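Local coordinates for protein diol-dehydratase (Roseburia inulinivorans, PDB 5I2A) that dehydrates 1,2-propanediol as a B12-independent diol dehydratase, probably by glycyl-radical chemistry like its pyruvate formate-lyase-like relatives, at residues Glu39-Thr44 with Val50-Arg55; Thr87-Ser92 with Ala126-Lys131; Tyr93-Ala98 with Tyr159-Val164. One frame throughout, in Å; residues are numbered along the deposited sequence.

Interaction 1. Residues Glu39-Thr44 with Val50-Arg55; sequences ESFKAT and VMRKAR
The guanidinium of Arg52 has the ring of Phe41 over one face, with CD2 of Phe41 about 3.2 Å above its plane, while Thr44 OG1 lies at its edge. The two planes are inclined by 47°, so the ring leans over the group instead of stacking on it. Around the Phe41 ring, Arg52 CB lies over one face, toward the rim, and Lys53 CD is at the edge. This is a helical hairpin: the end of helix 32-43 turns back, through a short connection, onto the start of helix 49-63, and the short segments run at 140° to each other.

Arg52 binds the C-terminal end of the first helix in two places. NE of Arg52 gives a nearly straight bond to Thr44 OG1 (3.0 Å), and NH2 of Arg52 reaches Phe41 O at 2.7 Å, from above the carbonyl plane. Thr44 N bonds the same oxygen from its opposite face. A bend at chi3 (73°) swings the guanidinium back under the ring, so that both donors face helix 32-43. NH2 also has a weak bond to Tyr127 OH. Thr44 CG2 packs on Arg55 CB. Between the helices a water is hydrogen-bonded to Ser40 OG (2.7 Å) and to Thr44 OG1 (2.8 Å), and donates to Arg52 O.

Interaction 2. Residues Thr87-Ser92 with Ala126-Lys131; sequences TYPEFS and AYWKGK
Pro89 and Glu90 lie over one face of the Trp128 indole, and the apolar part of the contact is CH-pi packing. Pro89 CG stands 4.0 Å from the centroid of the five-membered ring, and Glu90 CA is the same distance from that of the six-membered ring. Pro89 CB also meets Trp128 CD1 at 3.7 Å, and Glu90 CB rests on CZ3 of the indole at 3.8 Å. With CG beside the backbone N and anti to the carbonyl carbon (chi1 -70°), Trp128 presents this face to 87-92; CD2 of the Tyr127 ring lies against the opposite face.

Two loops of the pyruvate formate-lyase-like region meet here, one leading into helix 94-97 and the other joining helix 115-125 to helix 133-139. Trp128 NE1 is hydrogen-bonded to Thr38 OG1. Cutting Trp128 back to alanine is likely to leave Pro89 and Glu90 without the surface they pack on and Thr38 without its indole N-H partner.

A water bridges the two backbones, donating to Glu90 O (2.7 Å) and Lys131 O (2.8 Å). Glu90 turns its carboxylate to Arg33 in a salt bridge. Within 126-131, Lys131 NZ curls back to Tyr127 O, 2.9 Å away and nearly along the C=O axis.

Interaction 3. Residues Tyr93-Ala98 with Tyr159-Val164; sequences YEWLEA and YFYNGV
The short helix 94-97 meets the end of helix 157-161 through a single pair of aromatic side chains, Trp95 and Tyr161. Their closest atoms are the two CD1 carbons, 3.9 Å apart, and the five-membered ring of Trp95 has its centroid 5.6 Å from that of Tyr161. The planes are 78° apart and the approach is oblique. Trp95 holds CG between the backbone N and the carbonyl carbon (chi1 64°), which sends the indole out toward Tyr161 and lays one of its faces over Leu96 CB. The Tyr161 ring has Phe160 CD2 over the centre of one face, 3.6 Å above it.

A water in the plane of the indole adds a looser link: Trp95 NE1 donates to it weakly at 3.4 Å, and Asn162 OD1 lies 3.1 Å from it. Ser92 OG makes a further weak bond with NE1, while Ser281 OG bonds Asn162 OD1. Asp331 touches both aromatic side chains, and a PEG molecule, probably from the crystallisation liquor, lies near Tyr161. An aromatic pair thus joins the first turn of one short helix to the C-terminal end of another, in the pyruvate formate-lyase-like fold of the glycyl radical enzymes.

From the N terminus, interaction 1 comes first and is complete before the others begin, its contact closing the short connection between helices 32-43 and 49-63. The chain then runs through 87-92 and straight into 93-98, the opening halves of interactions 2 and 3. Interaction 2 closes at 126-131, interaction 3 at 159-164, so their loops cross. Trp128 and Tyr127 of interaction 2 pack against Phe41 and Lys42, joining the hairpin to the loops. A salt bridge from Lys129 NZ to Glu94 OE2 and a probable hydrogen bond between Ser92 OG and Tyr161 O join interactions 2 and 3. Interaction 2 thus connects the outlying hairpin with helix 157-161.

Interaction 1. Residues Glu39-Thr44 with Val50-Arg55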
loop_
_atom_site.group_PDB
_atom_site.type_symbol
_atom_site.label_atom_id
_atom_site.label_comp_id
_atom_site.label_asym_id
_atom_site.label_seq_id
_atom_site.Cartn_x
_atom_site.Cartn_y
_atom_site.Cartn_z
ATOM N N GLU A 39 6.984 -1.136 21.610
ATOM C CA GLU A 39 6.282 -0.151 22.413
ATOM C C GLU A 39 5.640 0.939 21.554
ATOM O O GLU A 39 4.483 1.303 21.750
ATOM C CB GLU A 39 7.261 0.475 23.392
ATOM C CG GLU A 39 6.667 1.100 24.602
ATOM C CD GLU A 39 7.699 1.187 25.708
ATOM O OE1 GLU A 39 8.543 2.105 25.672
ATOM O OE2 GLU A 39 7.686 0.308 26.592
ATOM N N SER A 40 6.403 1.467 20.609
ATOM C CA SER A 40 5.889 2.520 19.747
ATOM C C SER A 40 4.775 2.021 18.819
ATOM O O SER A 40 3.728 2.648 18.710
ATOM C CB SER A 40 7.012 3.130 18.920
ATOM O OG SER A 40 6.529 4.204 18.134
ATOM N N PHE A 41 5.005 0.900 18.150
ATOM C CA PHE A 41 4.005 0.364 17.223
ATOM C C PHE A 41 2.664 0.053 17.919
ATOM O O PHE A 41 1.598 0.301 17.358
ATOM C CB PHE A 41 4.550 -0.879 16.516
ATOM C CG PHE A 41 5.094 -0.586 15.139
ATOM C CD1 PHE A 41 6.244 0.170 14.984
ATOM C CD2 PHE A 41 4.440 -1.047 14.006
ATOM C CE1 PHE A 41 6.738 0.455 13.711
ATOM C CE2 PHE A 41 4.924 -0.772 12.740
ATOM C CZ PHE A 41 6.072 -0.015 12.592
ATOM N N LYS A 42 2.721 -0.462 19.143
ATOM C CA LYS A 42 1.501 -0.682 19.917
ATOM C C LYS A 42 0.747 0.627 20.137
ATOM O O LYS A 42 -0.467 0.625 20.198
ATOM C CB LYS A 42 1.812 -1.339 21.265
ATOM C CG LYS A 42 2.211 -2.810 21.182
ATOM C CD LYS A 42 2.569 -3.364 22.579
ATOM C CE LYS A 42 2.837 -4.859 22.530
ATOM N NZ LYS A 42 3.430 -5.396 23.790
ATOM N N ALA A 43 1.462 1.743 20.249
ATOM C CA ALA A 43 0.812 3.034 20.466
ATOM C C ALA A 43 0.314 3.720 19.191
ATOM O O ALA A 43 -0.409 4.704 19.266
ATOM C CB ALA A 43 1.758 3.980 21.208
ATOM N N THR A 44 0.700 3.224 18.027
ATOM C CA THR A 44 0.340 3.919 16.797
ATOM C C THR A 44 -0.518 3.089 15.839
ATOM O O THR A 44 -0.655 3.452 14.680
ATOM C CB THR A 44 1.600 4.372 16.026
ATOM O OG1 THR A 44 2.378 3.225 15.685
ATOM C CG2 THR A 44 2.434 5.352 16.854
ATOM N N VAL A 50 4.107 4.812 7.273
ATOM C CA VAL A 50 5.304 5.623 7.288
ATOM C C VAL A 50 5.325 6.526 8.532
ATOM O O VAL A 50 6.393 6.834 9.056
ATOM C CB VAL A 50 5.454 6.451 5.986
ATOM C CG1 VAL A 50 4.430 7.585 5.904
ATOM C CG2 VAL A 50 6.864 6.998 5.886
ATOM N N MET A 51 4.149 6.927 9.014
ATOM C CA MET A 51 4.063 7.718 10.239
ATOM C C MET A 51 4.432 6.839 11.431
ATOM O O MET A 51 5.127 7.275 12.352
ATOM C CB MET A 51 2.664 8.318 10.422
ATOM C CG MET A 51 2.496 9.106 11.726
ATOM S SD MET A 51 3.697 10.444 11.938
ATOM C CE MET A 51 3.325 11.476 10.514
ATOM N N ARG A 52 3.997 5.588 11.399
ATOM C CA ARG A 52 4.356 4.666 12.466
ATOM C C ARG A 52 5.874 4.442 12.511
ATOM O O ARG A 52 6.439 4.340 13.601
ATOM C CB ARG A 52 3.623 3.337 12.310
ATOM C CG ARG A 52 2.085 3.486 12.347
ATOM C CD ARG A 52 1.398 2.133 12.284
ATOM N NE ARG A 52 1.520 1.384 13.529
ATOM C CZ ARG A 52 1.282 0.080 13.639
ATOM N NH1 ARG A 52 0.933 -0.628 12.575
ATOM N NH2 ARG A 52 1.401 -0.523 14.812
ATOM N N LYS A 53 6.525 4.384 11.344
ATOM C CA LYS A 53 7.990 4.193 11.295
ATOM C C LYS A 53 8.714 5.408 11.886
ATOM O O LYS A 53 9.696 5.263 12.610
ATOM C CB LYS A 53 8.493 3.965 9.857
ATOM C CG LYS A 53 7.929 2.756 9.127
ATOM C CD LYS A 53 8.450 1.466 9.670
ATOM C CE LYS A 53 9.940 1.329 9.370
ATOM N NZ LYS A 53 10.491 0.186 10.103
ATOM N N ALA A 54 8.224 6.601 11.552
ATOM C CA ALA A 54 8.798 7.849 12.055
ATOM C C ALA A 54 8.674 7.913 13.566
ATOM O O ALA A 54 9.643 8.233 14.256
ATOM C CB ALA A 54 8.127 9.055 11.420
ATOM N N ARG A 55 7.487 7.583 14.070
ATOM C CA ARG A 55 7.233 7.588 15.501
ATOM C C ARG A 55 8.074 6.531 16.217
ATOM O O ARG A 55 8.532 6.759 17.317
ATOM C CB ARG A 55 5.743 7.364 15.797
ATOM C CG ARG A 55 4.853 8.543 15.400
ATOM C CD ARG A 55 5.093 9.750 16.284
ATOM N NE ARG A 55 4.163 10.837 15.980
ATOM C CZ ARG A 55 4.375 12.107 16.305
ATOM N NH1 ARG A 55 5.490 12.448 16.942
ATOM N NH2 ARG A 55 3.479 13.036 15.990
HETATM O O HOH W 1 5.175 3.459 15.899
#

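Interaction 2. Residues Thr87-Ser92 with Ala126-Lys131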
loop_
_atom_site.group_PDB
_atom_site.type_symbol
_atom_site.label_atom_id
_atom_site.label_comp_id
_atom_site.label_asym_id
_atom_site.label_seq_id
_atom_site.Cartn_x
_atom_site.Cartn_y
_atom_site.Cartn_z
ATOM N N THR A 87 18.469 -5.617 17.717
ATOM C CA THR A 87 17.726 -6.520 16.844
ATOM C C THR A 87 16.606 -5.778 16.110
ATOM O O THR A 87 16.226 -4.676 16.488
ATOM C CB THR A 87 17.114 -7.714 17.616
ATOM O OG1 THR A 87 16.117 -7.245 18.529
ATOM C CG2 THR A 87 18.200 -8.468 18.394
ATOM N N TYR A 88 16.122 -6.381 15.033
ATOM C CA TYR A 88 15.247 -5.700 14.087
ATOM C C TYR A 88 14.071 -6.623 13.730
ATOM O O TYR A 88 13.974 -7.140 12.612
ATOM C CB TYR A 88 16.060 -5.261 12.839
ATOM C CG TYR A 88 17.167 -4.279 13.202
ATOM C CD1 TYR A 88 18.315 -4.713 13.859
ATOM C CD2 TYR A 88 17.054 -2.917 12.914
ATOM C CE1 TYR A 88 19.304 -3.832 14.242
ATOM C CE2 TYR A 88 18.051 -2.019 13.277
ATOM C CZ TYR A 88 19.180 -2.492 13.943
ATOM O OH TYR A 88 20.178 -1.647 14.331
ATOM N N PRO A 89 13.169 -6.841 14.698
ATOM C CA PRO A 89 12.072 -7.792 14.499
ATOM C C PRO A 89 11.081 -7.358 13.417
ATOM O O PRO A 89 10.293 -8.192 12.978
ATOM C CB PRO A 89 11.384 -7.831 15.872
ATOM C CG PRO A 89 11.665 -6.502 16.467
ATOM C CD PRO A 89 13.084 -6.174 16.010
ATOM N N GLU A 90 11.115 -6.095 12.997
ATOM C CA GLU A 90 10.229 -5.638 11.923
ATOM C C GLU A 90 10.532 -6.387 10.615
ATOM O O GLU A 90 9.678 -6.488 9.740
ATOM C CB GLU A 90 10.342 -4.119 11.710
ATOM C CG GLU A 90 11.682 -3.624 11.159
ATOM C CD GLU A 90 12.647 -3.142 12.251
ATOM O OE1 GLU A 90 13.347 -2.134 12.036
ATOM O OE2 GLU A 90 12.706 -3.776 13.319
ATOM N N PHE A 91 11.747 -6.912 10.485
ATOM C CA PHE A 91 12.111 -7.661 9.280
ATOM C C PHE A 91 11.968 -9.158 9.520
ATOM O O PHE A 91 11.288 -9.832 8.765
ATOM C CB PHE A 91 13.533 -7.314 8.823
ATOM C CG PHE A 91 13.732 -5.845 8.561
ATOM C CD1 PHE A 91 13.061 -5.216 7.524
ATOM C CD2 PHE A 91 14.565 -5.086 9.371
ATOM C CE1 PHE A 91 13.215 -3.845 7.292
ATOM C CE2 PHE A 91 14.736 -3.726 9.144
ATOM C CZ PHE A 91 14.067 -3.103 8.109
ATOM N N SER A 92 12.599 -9.664 10.578
ATOM C CA SER A 92 12.465 -11.065 10.974
ATOM C C SER A 92 13.015 -11.262 12.381
ATOM O O SER A 92 13.784 -10.434 12.866
ATOM C CB SER A 92 13.192 -11.995 10.007
ATOM O OG SER A 92 14.596 -11.840 10.135
ATOM N N ALA A 126 6.981 -11.255 20.130
ATOM C CA ALA A 126 5.665 -11.856 19.962
ATOM C C ALA A 126 4.726 -10.916 19.217
ATOM O O ALA A 126 3.874 -11.355 18.467
ATOM C CB ALA A 126 5.067 -12.244 21.317
ATOM N N TYR A 127 4.909 -9.623 19.427
ATOM C CA TYR A 127 4.129 -8.612 18.744
ATOM C C TYR A 127 4.281 -8.654 17.218
ATOM O O TYR A 127 3.345 -8.328 16.491
ATOM C CB TYR A 127 4.519 -7.220 19.239
ATOM C CG TYR A 127 3.728 -6.128 18.551
ATOM C CD1 TYR A 127 2.406 -5.874 18.907
ATOM C CD2 TYR A 127 4.289 -5.382 17.530
ATOM C CE1 TYR A 127 1.674 -4.888 18.271
ATOM C CE2 TYR A 127 3.571 -4.408 16.887
ATOM C CZ TYR A 127 2.265 -4.159 17.268
ATOM O OH TYR A 127 1.568 -3.175 16.635
ATOM N N TRP A 128 5.467 -9.042 16.749
ATOM C CA TRP A 128 5.816 -8.924 15.336
ATOM C C TRP A 128 5.403 -10.138 14.525
ATOM O O TRP A 128 5.506 -10.130 13.302
ATOM C CB TRP A 128 7.325 -8.637 15.185
ATOM C CG TRP A 128 7.573 -7.249 15.660
ATOM C CD1 TRP A 128 7.953 -6.866 16.919
ATOM C CD2 TRP A 128 7.363 -6.041 14.918
ATOM N NE1 TRP A 128 8.010 -5.502 16.993
ATOM C CE2 TRP A 128 7.650 -4.969 15.779
ATOM C CE3 TRP A 128 6.967 -5.764 13.602
ATOM C CZ2 TRP A 128 7.560 -3.644 15.374
ATOM C CZ3 TRP A 128 6.881 -4.453 13.201
ATOM C CH2 TRP A 128 7.178 -3.403 14.085
ATOM N N LYS A 129 4.912 -11.169 15.206
ATOM C CA LYS A 129 4.381 -12.342 14.519
ATOM C C LYS A 129 3.280 -11.906 13.557
ATOM O O LYS A 129 2.349 -11.231 13.950
ATOM C CB LYS A 129 3.843 -13.364 15.518
ATOM C CG LYS A 129 3.246 -14.601 14.877
ATOM C CD LYS A 129 4.299 -15.371 14.109
ATOM C CE LYS A 129 3.769 -16.735 13.657
ATOM N NZ LYS A 129 4.815 -17.528 12.949
ATOM N N GLY A 130 3.409 -12.269 12.288
ATOM C CA GLY A 130 2.457 -11.827 11.288
ATOM C C GLY A 130 2.569 -10.363 10.877
ATOM O O GLY A 130 1.684 -9.851 10.205
ATOM N N LYS A 131 3.643 -9.680 11.261
ATOM C CA LYS A 131 3.803 -8.278 10.882
ATOM C C LYS A 131 5.142 -7.975 10.210
ATOM O O LYS A 131 5.460 -6.809 9.967
ATOM C CB LYS A 131 3.664 -7.361 12.110
ATOM C CG LYS A 131 2.348 -7.465 12.886
ATOM C CD LYS A 131 2.290 -6.390 13.992
ATOM C CE LYS A 131 0.977 -6.416 14.747
ATOM N NZ LYS A 131 0.760 -7.723 15.429
HETATM O O HOH W 2 7.512 -4.942 9.387
#

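Interaction 3. Residues Tyr93-Ala98 with Tyr159-Val164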
loop_
_atom_site.group_PDB
_atom_site.type_symbol
_atom_site.label_atom_id
_atom_site.label_comp_id
_atom_site.label_asym_id
_atom_site.label_seq_id
_atom_site.Cartn_x
_atom_site.Cartn_y
_atom_site.Cartn_z
ATOM N N TYR A 93 12.620 -12.355 13.030
ATOM C CA TYR A 93 13.139 -12.662 14.362
ATOM C C TYR A 93 13.123 -14.151 14.699
ATOM O O TYR A 93 13.814 -14.569 15.618
ATOM C CB TYR A 93 12.347 -11.911 15.427
ATOM C CG TYR A 93 10.929 -12.402 15.535
ATOM C CD1 TYR A 93 10.608 -13.489 16.348
ATOM C CD2 TYR A 93 9.908 -11.793 14.809
ATOM C CE1 TYR A 93 9.303 -13.962 16.441
ATOM C CE2 TYR A 93 8.591 -12.257 14.898
ATOM C CZ TYR A 93 8.301 -13.337 15.713
ATOM O OH TYR A 93 7.018 -13.805 15.809
ATOM N N GLU A 94 12.306 -14.942 14.003
ATOM C CA GLU A 94 12.195 -16.346 14.357
ATOM C C GLU A 94 13.553 -17.048 14.266
ATOM O O GLU A 94 13.830 -17.923 15.074
ATOM C CB GLU A 94 11.153 -17.065 13.488
ATOM C CG GLU A 94 9.721 -16.755 13.936
ATOM C CD GLU A 94 8.644 -17.437 13.108
ATOM O OE1 GLU A 94 8.970 -18.251 12.225
ATOM O OE2 GLU A 94 7.455 -17.153 13.350
ATOM N N TRP A 95 14.397 -16.652 13.307
ATOM C CA TRP A 95 15.725 -17.271 13.176
ATOM C C TRP A 95 16.541 -17.068 14.449
ATOM O O TRP A 95 17.301 -17.938 14.856
ATOM C CB TRP A 95 16.495 -16.703 11.968
ATOM C CG TRP A 95 16.811 -15.231 12.090
ATOM C CD1 TRP A 95 16.074 -14.194 11.592
ATOM C CD2 TRP A 95 17.931 -14.633 12.760
ATOM N NE1 TRP A 95 16.660 -12.995 11.906
ATOM C CE2 TRP A 95 17.804 -13.234 12.619
ATOM C CE3 TRP A 95 19.028 -15.141 13.459
ATOM C CZ2 TRP A 95 18.724 -12.339 13.162
ATOM C CZ3 TRP A 95 19.947 -14.251 13.993
ATOM C CH2 TRP A 95 19.794 -12.869 13.838
ATOM N N LEU A 96 16.379 -15.910 15.071
ATOM C CA LEU A 96 17.204 -15.532 16.209
ATOM C C LEU A 96 16.768 -16.281 17.465
ATOM O O LEU A 96 17.597 -16.776 18.215
ATOM C CB LEU A 96 17.149 -14.014 16.424
ATOM C CG LEU A 96 17.853 -13.491 17.677
ATOM C CD1 LEU A 96 19.312 -13.954 17.734
ATOM C CD2 LEU A 96 17.756 -11.977 17.745
ATOM N N GLU A 97 15.462 -16.362 17.682
ATOM C CA GLU A 97 14.935 -17.140 18.787
ATOM C C GLU A 97 15.367 -18.592 18.668
ATOM O O GLU A 97 15.675 -19.210 19.665
ATOM C CB GLU A 97 13.411 -17.038 18.848
ATOM C CG GLU A 97 12.934 -15.641 19.164
ATOM C CD GLU A 97 11.434 -15.574 19.384
ATOM O OE1 GLU A 97 10.771 -16.613 19.255
ATOM O OE2 GLU A 97 10.929 -14.484 19.691
ATOM N N ALA A 98 15.423 -19.115 17.442
ATOM C CA ALA A 98 15.837 -20.498 17.217
ATOM C C ALA A 98 17.323 -20.715 17.506
ATOM O O ALA A 98 17.766 -21.849 17.641
ATOM C CB ALA A 98 15.528 -20.927 15.787
ATOM N N TYR A 159 18.046 -9.075 2.004
ATOM C CA TYR A 159 16.953 -8.147 2.330
ATOM C C TYR A 159 15.667 -8.876 2.783
ATOM O O TYR A 159 14.646 -8.248 3.066
ATOM C CB TYR A 159 16.640 -7.241 1.131
ATOM C CG TYR A 159 17.844 -6.549 0.484
ATOM C CD1 TYR A 159 18.979 -6.221 1.220
ATOM C CD2 TYR A 159 17.839 -6.236 -0.870
ATOM C CE1 TYR A 159 20.080 -5.591 0.617
ATOM C CE2 TYR A 159 18.921 -5.600 -1.475
ATOM C CZ TYR A 159 20.043 -5.284 -0.730
ATOM O OH TYR A 159 21.126 -4.671 -1.342
ATOM N N PHE A 160 15.718 -10.201 2.829
ATOM C CA PHE A 160 14.620 -11.003 3.366
ATOM C C PHE A 160 14.629 -10.940 4.894
ATOM O O PHE A 160 13.619 -10.628 5.504
ATOM C CB PHE A 160 14.718 -12.460 2.895
ATOM C CG PHE A 160 13.627 -13.373 3.453
ATOM C CD1 PHE A 160 12.368 -13.427 2.856
ATOM C CD2 PHE A 160 13.875 -14.191 4.546
ATOM C CE1 PHE A 160 11.371 -14.269 3.351
ATOM C CE2 PHE A 160 12.881 -15.036 5.049
ATOM C CZ PHE A 160 11.625 -15.072 4.450
ATOM N N TYR A 161 15.785 -11.216 5.502
ATOM C CA TYR A 161 15.890 -11.275 6.964
ATOM C C TYR A 161 16.107 -9.928 7.657
ATOM O O TYR A 161 15.847 -9.789 8.857
ATOM C CB TYR A 161 17.034 -12.200 7.378
ATOM C CG TYR A 161 16.831 -13.647 7.036
ATOM C CD1 TYR A 161 15.890 -14.419 7.709
ATOM C CD2 TYR A 161 17.594 -14.249 6.053
ATOM C CE1 TYR A 161 15.711 -15.757 7.394
ATOM C CE2 TYR A 161 17.439 -15.577 5.740
ATOM C CZ TYR A 161 16.499 -16.333 6.411
ATOM O OH TYR A 161 16.361 -17.652 6.071
ATOM N N ASN A 162 16.614 -8.945 6.917
ATOM C CA ASN A 162 16.959 -7.670 7.516
ATOM C C ASN A 162 16.815 -6.526 6.499
ATOM O O ASN A 162 16.361 -6.750 5.381
ATOM C CB ASN A 162 18.382 -7.753 8.125
ATOM C CG ASN A 162 18.359 -7.963 9.652
ATOM O OD1 ASN A 162 17.592 -7.324 10.364
ATOM N ND2 ASN A 162 19.204 -8.843 10.142
ATOM N N GLY A 163 17.172 -5.306 6.898
ATOM C CA GLY A 163 16.947 -4.123 6.086
ATOM C C GLY A 163 17.749 -4.064 4.787
ATOM O O GLY A 163 18.608 -4.911 4.523
ATOM N N VAL A 164 17.485 -3.039 3.987
ATOM C CA VAL A 164 18.108 -2.943 2.674
ATOM C C VAL A 164 19.469 -2.239 2.788
ATOM O O VAL A 164 20.505 -2.885 2.728
ATOM C CB VAL A 164 17.200 -2.206 1.662
ATOM C CG1 VAL A 164 17.898 -2.084 0.311
ATOM C CG2 VAL A 164 15.880 -2.974 1.481
HETATM O O HOH W 3 16.318 -9.661 11.925
#